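Local coordinates for protein kinase domain-containing protein (Chaetomium thermophilum, PDB 6Z3U), which probably transfers phosphate from ATP to protein serine and threonine residues, and to the RNA polymerase II C-terminal repeats, as the CDK7-type kinase of the CAK complex, at residues Ile197-Val208 / Ile279-Ile290. Numbering follows the deposited sequence.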
# COMPACT_ATOMS: atom_id res chain seq x y z
N ILE B 197 -0.14 31.27 5.54
CA ILE B 197 -1.02 30.38 4.80
C ILE B 197 -0.28 29.80 3.60
O ILE B 197 -0.36 28.60 3.32
CB ILE B 197 -2.30 31.11 4.39
CG1 ILE B 197 -3.06 31.58 5.63
CG2 ILE B 197 -3.18 30.22 3.52
CD1 ILE B 197 -4.31 32.39 5.33
N LYS B 198 0.44 30.65 2.87
CA LYS B 198 1.18 30.18 1.70
C LYS B 198 2.24 29.16 2.09
O LYS B 198 2.51 28.22 1.33
CB LYS B 198 1.81 31.37 0.97
CG LYS B 198 2.54 30.99 -0.31
CD LYS B 198 3.13 32.21 -1.02
CE LYS B 198 2.05 33.09 -1.62
NZ LYS B 198 2.62 34.21 -2.42
N ALA B 199 2.87 29.33 3.25
CA ALA B 199 3.88 28.38 3.69
C ALA B 199 3.25 27.03 4.04
O ALA B 199 3.76 25.98 3.65
CB ALA B 199 4.65 28.93 4.88
N TRP B 200 2.14 27.06 4.78
CA TRP B 200 1.45 25.81 5.13
C TRP B 200 0.92 25.12 3.89
O TRP B 200 1.14 23.92 3.69
CB TRP B 200 0.32 26.11 6.11
CG TRP B 200 0.78 26.44 7.50
CD1 TRP B 200 1.88 25.94 8.14
CD2 TRP B 200 0.16 27.35 8.41
NE1 TRP B 200 1.98 26.48 9.40
CE2 TRP B 200 0.94 27.35 9.59
CE3 TRP B 200 -0.97 28.17 8.35
CZ2 TRP B 200 0.61 28.13 10.70
CZ3 TRP B 200 -1.29 28.95 9.45
CH2 TRP B 200 -0.50 28.92 10.61
N MET B 201 0.21 25.86 3.03
CA MET B 201 -0.36 25.26 1.83
C MET B 201 0.72 24.65 0.95
O MET B 201 0.50 23.62 0.31
CB MET B 201 -1.15 26.32 1.06
CG MET B 201 -2.47 26.70 1.71
SD MET B 201 -3.63 25.32 1.79
CE MET B 201 -3.82 24.93 0.06
N GLY B 202 1.90 25.27 0.90
CA GLY B 202 3.00 24.68 0.16
C GLY B 202 3.39 23.31 0.69
O GLY B 202 3.68 22.39 -0.08
N MET B 203 3.41 23.17 2.02
CA MET B 203 3.70 21.88 2.62
C MET B 203 2.62 20.86 2.30
O MET B 203 2.91 19.75 1.84
CB MET B 203 3.86 22.05 4.13
CG MET B 203 5.05 22.89 4.52
SD MET B 203 5.01 23.44 6.23
CE MET B 203 6.55 24.35 6.34
N LEU B 204 1.35 21.22 2.53
CA LEU B 204 0.24 20.32 2.24
C LEU B 204 0.24 19.90 0.78
O LEU B 204 0.08 18.72 0.46
CB LEU B 204 -1.08 20.98 2.62
CG LEU B 204 -2.36 20.27 2.18
CD1 LEU B 204 -2.36 18.84 2.67
CD2 LEU B 204 -3.59 21.00 2.68
N THR B 205 0.42 20.86 -0.13
CA THR B 205 0.38 20.54 -1.55
C THR B 205 1.49 19.57 -1.93
O THR B 205 1.28 18.64 -2.72
CB THR B 205 0.46 21.81 -2.39
OG1 THR B 205 -0.59 22.71 -2.00
CG2 THR B 205 0.33 21.51 -3.87
N ARG B 206 2.68 19.75 -1.36
CA ARG B 206 3.76 18.80 -1.63
C ARG B 206 3.42 17.42 -1.08
O ARG B 206 3.72 16.40 -1.72
CB ARG B 206 5.08 19.30 -1.03
CG ARG B 206 5.68 20.50 -1.75
CD ARG B 206 7.10 20.77 -1.24
NE ARG B 206 7.73 21.89 -1.93
CZ ARG B 206 7.73 23.15 -1.49
NH1 ARG B 206 7.13 23.47 -0.35
NH2 ARG B 206 8.34 24.09 -2.20
N ALA B 207 2.77 17.36 0.08
CA ALA B 207 2.40 16.07 0.65
C ALA B 207 1.42 15.33 -0.25
O ALA B 207 1.63 14.16 -0.59
CB ALA B 207 1.81 16.26 2.05
N VAL B 208 0.35 16.01 -0.67
CA VAL B 208 -0.62 15.36 -1.54
C VAL B 208 -0.01 15.08 -2.90
O VAL B 208 -0.32 14.06 -3.53
CB VAL B 208 -1.89 16.21 -1.66
CG1 VAL B 208 -2.89 15.56 -2.59
CG2 VAL B 208 -2.51 16.41 -0.30
N ILE B 279 -7.72 16.73 -3.99
CA ILE B 279 -7.50 18.15 -4.26
C ILE B 279 -8.65 18.98 -3.71
O ILE B 279 -8.45 20.07 -3.17
CB ILE B 279 -7.30 18.37 -5.77
CG1 ILE B 279 -5.82 18.26 -6.13
CG2 ILE B 279 -7.84 19.72 -6.20
CD1 ILE B 279 -5.18 16.95 -5.75
N TRP B 280 -9.88 18.46 -3.81
CA TRP B 280 -11.03 19.18 -3.27
C TRP B 280 -10.88 19.41 -1.77
O TRP B 280 -11.12 20.51 -1.27
CB TRP B 280 -12.32 18.41 -3.55
CG TRP B 280 -13.54 19.04 -2.96
CD1 TRP B 280 -13.97 18.94 -1.67
CD2 TRP B 280 -14.50 19.85 -3.64
NE1 TRP B 280 -15.14 19.65 -1.50
CE2 TRP B 280 -15.48 20.21 -2.70
CE3 TRP B 280 -14.63 20.30 -4.96
CZ2 TRP B 280 -16.58 21.01 -3.04
CZ3 TRP B 280 -15.71 21.09 -5.29
CH2 TRP B 280 -16.67 21.43 -4.33
N SER B 281 -10.49 18.37 -1.04
CA SER B 281 -10.27 18.53 0.40
C SER B 281 -9.22 19.58 0.68
O SER B 281 -9.35 20.38 1.62
CB SER B 281 -9.88 17.19 1.01
OG SER B 281 -10.93 16.25 0.89
N VAL B 282 -8.15 19.61 -0.12
CA VAL B 282 -7.15 20.66 0.02
C VAL B 282 -7.79 22.03 -0.18
O VAL B 282 -7.54 22.97 0.57
CB VAL B 282 -5.99 20.43 -0.96
CG1 VAL B 282 -5.11 21.66 -1.04
CG2 VAL B 282 -5.18 19.23 -0.52
N GLY B 283 -8.65 22.15 -1.20
CA GLY B 283 -9.35 23.40 -1.42
C GLY B 283 -10.14 23.84 -0.20
O GLY B 283 -10.21 25.03 0.11
N MET B 284 -10.74 22.88 0.51
CA MET B 284 -11.49 23.22 1.71
C MET B 284 -10.57 23.59 2.87
O MET B 284 -10.92 24.45 3.68
CB MET B 284 -12.41 22.06 2.10
CG MET B 284 -13.57 21.86 1.14
SD MET B 284 -14.65 23.30 1.08
CE MET B 284 -15.37 23.14 -0.55
N VAL B 285 -9.41 22.94 2.97
CA VAL B 285 -8.42 23.35 3.96
C VAL B 285 -7.87 24.73 3.63
O VAL B 285 -7.68 25.57 4.51
CB VAL B 285 -7.30 22.30 4.07
CG1 VAL B 285 -6.16 22.82 4.91
CG2 VAL B 285 -7.84 21.00 4.65
N PHE B 286 -7.61 24.98 2.35
CA PHE B 286 -7.19 26.31 1.93
C PHE B 286 -8.23 27.35 2.32
O PHE B 286 -7.91 28.37 2.94
CB PHE B 286 -6.96 26.32 0.42
CG PHE B 286 -6.22 27.53 -0.10
CD1 PHE B 286 -5.75 28.51 0.76
CD2 PHE B 286 -6.02 27.69 -1.46
CE1 PHE B 286 -5.09 29.62 0.27
CE2 PHE B 286 -5.35 28.79 -1.95
CZ PHE B 286 -4.89 29.76 -1.09
N ALA B 287 -9.50 27.09 1.98
CA ALA B 287 -10.56 28.04 2.31
C ALA B 287 -10.70 28.20 3.81
O ALA B 287 -10.91 29.31 4.31
CB ALA B 287 -11.88 27.60 1.68
N GLU B 288 -10.62 27.09 4.55
CA GLU B 288 -10.75 27.17 6.00
C GLU B 288 -9.63 27.99 6.63
O GLU B 288 -9.84 28.66 7.64
CB GLU B 288 -10.77 25.76 6.60
CG GLU B 288 -10.87 25.75 8.11
CD GLU B 288 -11.29 24.40 8.64
OE1 GLU B 288 -11.23 24.19 9.87
OE2 GLU B 288 -11.69 23.54 7.81
N LEU B 289 -8.42 27.93 6.05
CA LEU B 289 -7.32 28.73 6.58
C LEU B 289 -7.60 30.22 6.42
O LEU B 289 -7.27 31.02 7.30
CB LEU B 289 -6.02 28.35 5.88
CG LEU B 289 -5.32 27.11 6.44
CD1 LEU B 289 -4.32 26.56 5.43
CD2 LEU B 289 -4.63 27.44 7.75
N ILE B 290 -8.22 30.60 5.30
CA ILE B 290 -8.40 32.02 5.00
C ILE B 290 -9.44 32.64 5.92
O ILE B 290 -9.25 33.76 6.42
CB ILE B 290 -8.77 32.21 3.52
CG1 ILE B 290 -7.60 31.81 2.62
CG2 ILE B 290 -9.19 33.65 3.26
CD1 ILE B 290 -7.95 31.69 1.16
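Met201 and Phe286 meet at about a right angle midway along the kinase C-lobe helices αE (194-213) and αF (276-291), αF being the lobe's central hydrophobic helix: a worked example of antiparallel helices joined by apolar packing, with no hydrogen bond across them. Bends at chi2 and chi3 (-63° and -61°) turn the Met201 methyl CE across the Phe286 side chain, where it touches CB and CG, while SD lies 4.5 Å from the ring centroid in an oblique Met-aromatic contact. Met201 CE also touches Val282 CG1, at 3.7 Å. On the same ring, Ile197 CG2 comes to 3.8 Å from Phe286 CE1. Leu289 slides oppositely past Ile197 and Met201, its methyls divided between Met201 SD (CD1) and Trp200 CE3 (CD2). Farther along, Leu204 and Val282 meet tip to tip, while Val208 CG2 packs on Val282 CG2. Cutting Phe286 back to an alanine is likely to leave Met201 SD and Ile197 CG2 without the ring and the thioether freer to turn. The axes of segments 197-208 and 279-290 approach to 10.8 Å, their directions 165° apart. Trp382 of helix 381-384 touches Met201 and meets the Phe286 ring; helix 180-185 covers Trp200 and Leu289, and helix 374-378 touches Ile279.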